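Side-chain contacts in protein Niban 2 (Homo sapiens, PDB 7CTP), which may suppress apoptosis and promote melanoma cell invasion, and is represented here by a long part of the chain that includes its PH domain: residues S89-P92 with H93-L97; I123-S126 with V127-L131; N238-M241 with E242-P246. All blocks are in the same frame, centred on the assembly; numbering follows the deposited sequence.

In the fold
Interactions 1 and 2 both belong to the PH domain. Strands 84-91 and 122-124 lie in one antiparallel sheet, the latter at its edge, and the two contacts stay separate, with centres 23 Å apart and nearest atoms about 9 Å apart. Helix 176-194 joins them indirectly, meeting V91 of interaction 1 and I123 of interaction 2. Interaction 3, within helix 232-252, lies 24 Å from interaction 2 and 29 Å from interaction 1, centre to centre. Its M241 and Y130 of interaction 2 share helix 260-337 as a neighbour. A glycerol, probably from crystallisation, sits about 3 Å from the Y95 side chain in interaction 1.

Interaction 1: S89-P92 with H93-L97; sequences SLVP and HNYGL
P92, L97 and V91 bury the most surface where the chain turns back from strand 84-91 into strand 97-100. P92 opens a type I beta turn ending at Y95, and the bond from Y95 N to P92 O is 3.0 Å long, nearly straight at the hydrogen (166°), with the donor well above the carbonyl plane. The proline ring also meets the returning chain: its CD lies 3.1 Å from G96 O, while CB has N94 OD1 at 3.7 Å. That carboxamide oxygen also takes a weak bond from G96 N.

V91 splits its branches. CG1, anti to the backbone N (chi1 175°), lies 4.0 Å from Y95 CD1, whereas CG2 points to L97 CD1 at 4.2 Å. The same L97 methyl presses to 3.2 Å from S89 OG. Outside the turn, V91 rests on V185 and C189 of helix 176-194, which covers this side of the PH sheet.

G96 O receives a CA-H...O contact from V91 CA at 3.4 Å, yet this buried oxygen and S89 OG have no hydrogen-bonding partner in the model. Within the turn, the Y95 N to P92 O bond and apolar contacts do most of the work, while beyond it the backbones of L90 and V98 pair between the strands.

Interaction 2: I123-S126 with V127-L131; sequences ILTS and VDQYL
Q129 folds back from the first turn of helix 127-134 over S126, and its side chain can be followed atom by atom. CB lies 3.4 Å from S126 OG. CG stays equally near that oxygen; it stands anti to the carbonyl carbon (chi1 -84°), and the chain then runs extended toward the preceding strand. CD moves away from the hydroxyl, and OE1 at the tip accepts a weak, 3.5 Å bond from T125 N, bent to 150° at the hydrogen. The same oxygen has L124 CD1 at 3.9 Å, where the two side chains cross obliquely.

S126 OG in turn accepts from Q129 N over 3.0 Å with an angle of 166°, and S126 O receives Y130 N at 3.2 Å, the first i to i+4 bond of the helix. With the hydroxyl gone, as in an alanine here, Q129 N would probably lose its capping acceptor, and the Q129 CB and CG that pack on that oxygen would be left against a gap. On the inner side, L124 CG approaches Y130 CB at 4.3 Å, and L124 CD2 stands near the plane of the tyrosine ring, at its edge. The ring continues inward, where its OH bonds with Y170 OH and H168 ND1.

The fragment is a strand-to-helix junction with S126 as N-cap. Q129 occupies the position that would complete a capping box, but its OE1 is 3.9 Å from S126 N and bonds instead, weakly, to T125 N. The junction leads from edge strand 122-124 of the PH sheet into helix 127-134.

Interaction 3: N238-M241 with E242-P246; sequences NLVM and EELGP
V240 and L244 meet one turn apart on helix 232-252, in a local i to i+4 contact on a helix that is packed among helices 10-48, 204-218 and 260-337. Their side chains lie side by side and point the same way: V240 CG1 is 3.8 Å from L244 CD1. The leucine CG, anti to its carbonyl carbon (chi1 -65°), also passes 3.5 Å from V240 O. Both are buried: they share T20 of helix 10-48, L244 also meeting I23 there and V240 reaching V278 of helix 260-337.

The backbone follows the alpha-helical pattern, E242 N, E243 N, L244 N and G245 N bonding to N238 O, L239 O, V240 O and M241 O. Of these, L244 N to V240 O (2.9 Å) is nearly collinear with the carbonyl bond, whereas G245 N approaches M241 O (2.8 Å) tilted 28° from the carbonyl plane. The next residue is P246, which has no N-H to give to the turn before, and the helix kinks there.

The M241 side chain sets off away from 242-246, its chain bent at chi2 and chi3, and packs on S271 and V274 of helix 260-337. The glutamates lead to other partners: E243 OE1 hydrogen-bonds Y215 OH, and E242 OE2 forms a salt bridge with R216, both on helix 204-218. E242 extends with CG anti to its backbone N (chi1 172°), and a water links it back to the helix, donating to L239 O at 2.8 Å and to E242 OE1 at 2.5 Å.

Interaction 1: S89-P92 with H93-L97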
loop_
_atom_site.group_PDB
_atom_site.type_symbol
_atom_site.label_atom_id
_atom_site.label_comp_id
_atom_site.label_asym_id
_atom_site.label_seq_id
_atom_site.Cartn_x
_atom_site.Cartn_y
_atom_site.Cartn_z
ATOM N N SER A 89 3.561 -20.360 -15.972
ATOM C CA SER A 89 3.264 -19.338 -14.980
ATOM C C SER A 89 2.440 -18.245 -15.642
ATOM O O SER A 89 2.814 -17.739 -16.704
ATOM C CB SER A 89 4.557 -18.774 -14.390
ATOM O OG SER A 89 4.336 -17.510 -13.796
ATOM N N LEU A 90 1.318 -17.890 -15.021
ATOM C CA LEU A 90 0.346 -16.987 -15.619
ATOM C C LEU A 90 -0.031 -15.912 -14.615
ATOM O O LEU A 90 -0.252 -16.210 -13.436
ATOM C CB LEU A 90 -0.905 -17.757 -16.070
ATOM C CG LEU A 90 -1.963 -17.082 -16.951
ATOM C CD1 LEU A 90 -2.719 -18.142 -17.717
ATOM C CD2 LEU A 90 -2.937 -16.244 -16.138
ATOM N N VAL A 91 -0.111 -14.672 -15.083
ATOM C CA VAL A 91 -0.580 -13.565 -14.257
ATOM C C VAL A 91 -1.947 -13.117 -14.764
ATOM O O VAL A 91 -2.028 -12.450 -15.803
ATOM C CB VAL A 91 0.407 -12.392 -14.263
ATOM C CG1 VAL A 91 -0.182 -11.217 -13.484
ATOM C CG2 VAL A 91 1.740 -12.822 -13.657
ATOM N N PRO A 92 -3.033 -13.444 -14.067
ATOM C CA PRO A 92 -4.365 -13.022 -14.526
ATOM C C PRO A 92 -4.616 -11.533 -14.366
ATOM O O PRO A 92 -3.769 -10.787 -13.868
ATOM C CB PRO A 92 -5.320 -13.828 -13.633
ATOM C CG PRO A 92 -4.488 -14.871 -12.964
ATOM C CD PRO A 92 -3.110 -14.295 -12.869
ATOM N N HIS A 93 -5.817 -11.105 -14.770
ATOM C CA HIS A 93 -6.213 -9.701 -14.699
ATOM C C HIS A 93 -6.035 -9.105 -13.306
ATOM O O HIS A 93 -5.862 -7.889 -13.170
ATOM C CB HIS A 93 -7.682 -9.558 -15.109
ATOM C CG HIS A 93 -8.627 -10.250 -14.170
ATOM N ND1 HIS A 93 -9.327 -9.584 -13.183
ATOM C CD2 HIS A 93 -8.954 -11.559 -14.043
ATOM C CE1 HIS A 93 -10.056 -10.451 -12.500
ATOM N NE2 HIS A 93 -9.850 -11.656 -13.005
ATOM N N ASN A 94 -6.117 -9.926 -12.259
ATOM C CA ASN A 94 -6.063 -9.423 -10.893
ATOM C C ASN A 94 -4.687 -9.573 -10.254
ATOM O O ASN A 94 -4.567 -9.421 -9.035
ATOM C CB ASN A 94 -7.122 -10.110 -10.025
ATOM C CG ASN A 94 -6.935 -11.613 -9.937
ATOM O OD1 ASN A 94 -5.927 -12.165 -10.388
ATOM N ND2 ASN A 94 -7.916 -12.288 -9.346
ATOM N N TYR A 95 -3.661 -9.890 -11.044
ATOM C CA TYR A 95 -2.259 -9.841 -10.614
ATOM C C TYR A 95 -1.916 -10.910 -9.580
ATOM O O TYR A 95 -0.939 -10.773 -8.834
ATOM C CB TYR A 95 -1.885 -8.450 -10.090
ATOM C CG TYR A 95 -1.599 -7.467 -11.199
ATOM C CD1 TYR A 95 -0.410 -7.531 -11.920
ATOM C CD2 TYR A 95 -2.520 -6.477 -11.533
ATOM C CE1 TYR A 95 -0.138 -6.628 -12.942
ATOM C CE2 TYR A 95 -2.257 -5.573 -12.550
ATOM C CZ TYR A 95 -1.069 -5.655 -13.249
ATOM O OH TYR A 95 -0.809 -4.753 -14.262
ATOM N N GLY A 96 -2.694 -11.986 -9.521
ATOM C CA GLY A 96 -2.203 -13.186 -8.883
ATOM C C GLY A 96 -1.101 -13.818 -9.710
ATOM O O GLY A 96 -0.918 -13.508 -10.886
ATOM N N LEU A 97 -0.316 -14.680 -9.081
ATOM C CA LEU A 97 0.691 -15.455 -9.796
ATOM C C LEU A 97 0.236 -16.908 -9.761
ATOM O O LEU A 97 0.179 -17.519 -8.689
ATOM C CB LEU A 97 2.075 -15.269 -9.173
ATOM C CG LEU A 97 3.201 -16.125 -9.747
ATOM C CD1 LEU A 97 3.371 -15.864 -11.245
ATOM C CD2 LEU A 97 4.492 -15.869 -8.999
#

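Interaction 2: I123-S126 with V127-L131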
loop_
_atom_site.group_PDB
_atom_site.type_symbol
_atom_site.label_atom_id
_atom_site.label_comp_id
_atom_site.label_asym_id
_atom_site.label_seq_id
_atom_site.Cartn_x
_atom_site.Cartn_y
_atom_site.Cartn_z
ATOM N N ILE A 123 11.448 -9.002 -4.242
ATOM C CA ILE A 123 12.109 -9.812 -5.269
ATOM C C ILE A 123 13.617 -9.713 -5.105
ATOM O O ILE A 123 14.158 -8.611 -4.963
ATOM C CB ILE A 123 11.706 -9.373 -6.686
ATOM C CG1 ILE A 123 10.207 -9.550 -6.912
ATOM C CG2 ILE A 123 12.497 -10.167 -7.736
ATOM C CD1 ILE A 123 9.685 -8.666 -8.040
ATOM N N LEU A 124 14.296 -10.860 -5.144
ATOM C CA LEU A 124 15.754 -10.923 -5.184
ATOM C C LEU A 124 16.175 -11.552 -6.504
ATOM O O LEU A 124 15.532 -12.493 -6.984
ATOM C CB LEU A 124 16.323 -11.751 -4.020
ATOM C CG LEU A 124 16.157 -11.316 -2.562
ATOM C CD1 LEU A 124 16.564 -9.868 -2.356
ATOM C CD2 LEU A 124 14.730 -11.564 -2.072
ATOM N N THR A 125 17.256 -11.044 -7.101
ATOM C CA THR A 125 17.730 -11.597 -8.366
ATOM C C THR A 125 19.058 -12.337 -8.224
ATOM O O THR A 125 19.751 -12.550 -9.227
ATOM C CB THR A 125 17.861 -10.504 -9.429
ATOM O OG1 THR A 125 18.688 -9.459 -8.923
ATOM C CG2 THR A 125 16.508 -9.922 -9.766
ATOM N N SER A 126 19.437 -12.721 -7.007
ATOM C CA SER A 126 20.598 -13.582 -6.837
ATOM C C SER A 126 20.414 -14.410 -5.578
ATOM O O SER A 126 19.788 -13.967 -4.606
ATOM C CB SER A 126 21.902 -12.769 -6.796
ATOM O OG SER A 126 22.296 -12.438 -5.478
ATOM N N VAL A 127 20.937 -15.635 -5.624
ATOM C CA VAL A 127 20.841 -16.510 -4.464
ATOM C C VAL A 127 21.579 -15.899 -3.281
ATOM O O VAL A 127 21.115 -15.966 -2.136
ATOM C CB VAL A 127 21.371 -17.916 -4.797
ATOM C CG1 VAL A 127 21.419 -18.755 -3.533
ATOM C CG2 VAL A 127 20.483 -18.582 -5.830
ATOM N N ASP A 128 22.737 -15.277 -3.539
ATOM C CA ASP A 128 23.517 -14.740 -2.431
ATOM C C ASP A 128 22.775 -13.615 -1.729
ATOM O O ASP A 128 22.790 -13.532 -0.495
ATOM C CB ASP A 128 24.870 -14.241 -2.911
ATOM C CG ASP A 128 25.815 -14.014 -1.767
ATOM O OD1 ASP A 128 26.107 -14.992 -1.040
ATOM O OD2 ASP A 128 26.232 -12.855 -1.571
ATOM N N GLN A 129 22.131 -12.736 -2.503
ATOM C CA GLN A 129 21.299 -11.690 -1.913
ATOM C C GLN A 129 20.240 -12.279 -1.000
ATOM O O GLN A 129 19.949 -11.721 0.065
ATOM C CB GLN A 129 20.610 -10.878 -3.005
ATOM C CG GLN A 129 21.411 -9.763 -3.604
ATOM C CD GLN A 129 20.607 -9.011 -4.643
ATOM O OE1 GLN A 129 19.471 -9.388 -4.960
ATOM N NE2 GLN A 129 21.185 -7.947 -5.178
ATOM N N TYR A 130 19.625 -13.385 -1.426
ATOM C CA TYR A 130 18.582 -14.029 -0.630
ATOM C C TYR A 130 19.155 -14.632 0.644
ATOM O O TYR A 130 18.598 -14.459 1.733
ATOM C CB TYR A 130 17.886 -15.099 -1.462
ATOM C CG TYR A 130 16.959 -15.983 -0.674
ATOM C CD1 TYR A 130 15.733 -15.503 -0.198
ATOM C CD2 TYR A 130 17.307 -17.299 -0.393
ATOM C CE1 TYR A 130 14.879 -16.328 0.533
ATOM C CE2 TYR A 130 16.473 -18.122 0.337
ATOM C CZ TYR A 130 15.260 -17.631 0.798
ATOM O OH TYR A 130 14.446 -18.467 1.520
ATOM N N LEU A 131 20.272 -15.349 0.523
ATOM C CA LEU A 131 20.900 -15.944 1.699
ATOM C C LEU A 131 21.372 -14.879 2.676
ATOM O O LEU A 131 21.349 -15.100 3.889
ATOM C CB LEU A 131 22.074 -16.836 1.277
ATOM C CG LEU A 131 21.696 -18.089 0.478
ATOM C CD1 LEU A 131 22.958 -18.845 0.118
ATOM C CD2 LEU A 131 20.738 -18.979 1.250
#

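Interaction 3: N238-M241 with E242-P246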
loop_
_atom_site.group_PDB
_atom_site.type_symbol
_atom_site.label_atom_id
_atom_site.label_comp_id
_atom_site.label_asym_id
_atom_site.label_seq_id
_atom_site.Cartn_x
_atom_site.Cartn_y
_atom_site.Cartn_z
ATOM N N ASN A 238 0.013 -9.822 9.494
ATOM C CA ASN A 238 1.334 -9.239 9.705
ATOM C C ASN A 238 1.469 -8.687 11.121
ATOM O O ASN A 238 2.532 -8.808 11.742
ATOM C CB ASN A 238 1.609 -8.121 8.699
ATOM C CG ASN A 238 1.684 -8.601 7.251
ATOM O OD1 ASN A 238 1.891 -9.791 6.961
ATOM N ND2 ASN A 238 1.520 -7.656 6.323
ATOM N N LEU A 239 0.420 -8.029 11.624
ATOM C CA LEU A 239 0.435 -7.493 12.985
ATOM C C LEU A 239 0.679 -8.590 14.012
ATOM O O LEU A 239 1.522 -8.444 14.909
ATOM C CB LEU A 239 -0.891 -6.793 13.269
ATOM C CG LEU A 239 -1.026 -6.010 14.576
ATOM C CD1 LEU A 239 -0.184 -4.732 14.525
ATOM C CD2 LEU A 239 -2.492 -5.680 14.792
ATOM N N VAL A 240 -0.087 -9.685 13.912
ATOM C CA VAL A 240 0.067 -10.812 14.832
ATOM C C VAL A 240 1.461 -11.421 14.720
ATOM O O VAL A 240 2.117 -11.682 15.736
ATOM C CB VAL A 240 -1.026 -11.866 14.580
ATOM C CG1 VAL A 240 -0.765 -13.124 15.424
ATOM C CG2 VAL A 240 -2.398 -11.292 14.905
ATOM N N MET A 241 1.922 -11.690 13.490
ATOM C CA MET A 241 3.238 -12.315 13.320
ATOM C C MET A 241 4.352 -11.437 13.873
ATOM O O MET A 241 5.313 -11.945 14.465
ATOM C CB MET A 241 3.511 -12.628 11.849
ATOM C CG MET A 241 2.594 -13.686 11.229
ATOM S SD MET A 241 2.653 -15.298 12.045
ATOM C CE MET A 241 4.325 -15.826 11.636
ATOM N N GLU A 242 4.249 -10.120 13.679
ATOM C CA GLU A 242 5.262 -9.223 14.230
ATOM C C GLU A 242 5.346 -9.369 15.742
ATOM O O GLU A 242 6.439 -9.400 16.319
ATOM C CB GLU A 242 4.952 -7.778 13.843
ATOM C CG GLU A 242 5.833 -6.731 14.536
ATOM C CD GLU A 242 5.420 -5.300 14.207
ATOM O OE1 GLU A 242 4.221 -4.963 14.307
ATOM O OE2 GLU A 242 6.313 -4.513 13.837
ATOM N N GLU A 243 4.200 -9.500 16.395
ATOM C CA GLU A 243 4.177 -9.560 17.846
ATOM C C GLU A 243 4.605 -10.930 18.362
ATOM O O GLU A 243 5.367 -11.022 19.334
ATOM C CB GLU A 243 2.780 -9.199 18.348
ATOM C CG GLU A 243 2.692 -9.022 19.850
ATOM C CD GLU A 243 1.457 -8.268 20.289
ATOM O OE1 GLU A 243 0.981 -7.385 19.539
ATOM O OE2 GLU A 243 0.965 -8.560 21.400
ATOM N N LEU A 244 4.140 -12.004 17.722
ATOM C CA LEU A 244 4.371 -13.351 18.237
ATOM C C LEU A 244 5.667 -13.978 17.757
ATOM O O LEU A 244 6.184 -14.879 18.426
ATOM C CB LEU A 244 3.216 -14.274 17.845
ATOM C CG LEU A 244 1.857 -13.937 18.437
ATOM C CD1 LEU A 244 0.898 -15.104 18.255
ATOM C CD2 LEU A 244 1.999 -13.579 19.919
ATOM N N GLY A 245 6.192 -13.536 16.611
ATOM C CA GLY A 245 7.388 -14.098 16.016
ATOM C C GLY A 245 8.585 -14.236 16.941
ATOM O O GLY A 245 9.184 -15.316 17.047
ATOM N N PRO A 246 8.973 -13.145 17.618
ATOM C CA PRO A 246 10.169 -13.214 18.475
ATOM C C PRO A 246 10.134 -14.315 19.520
ATOM O O PRO A 246 11.100 -15.079 19.637
ATOM C CB PRO A 246 10.205 -11.823 19.117
ATOM C CG PRO A 246 9.617 -10.945 18.090
ATOM C CD PRO A 246 8.490 -11.757 17.489
HETATM O O HOH W 1 2.523 -5.977 15.856
#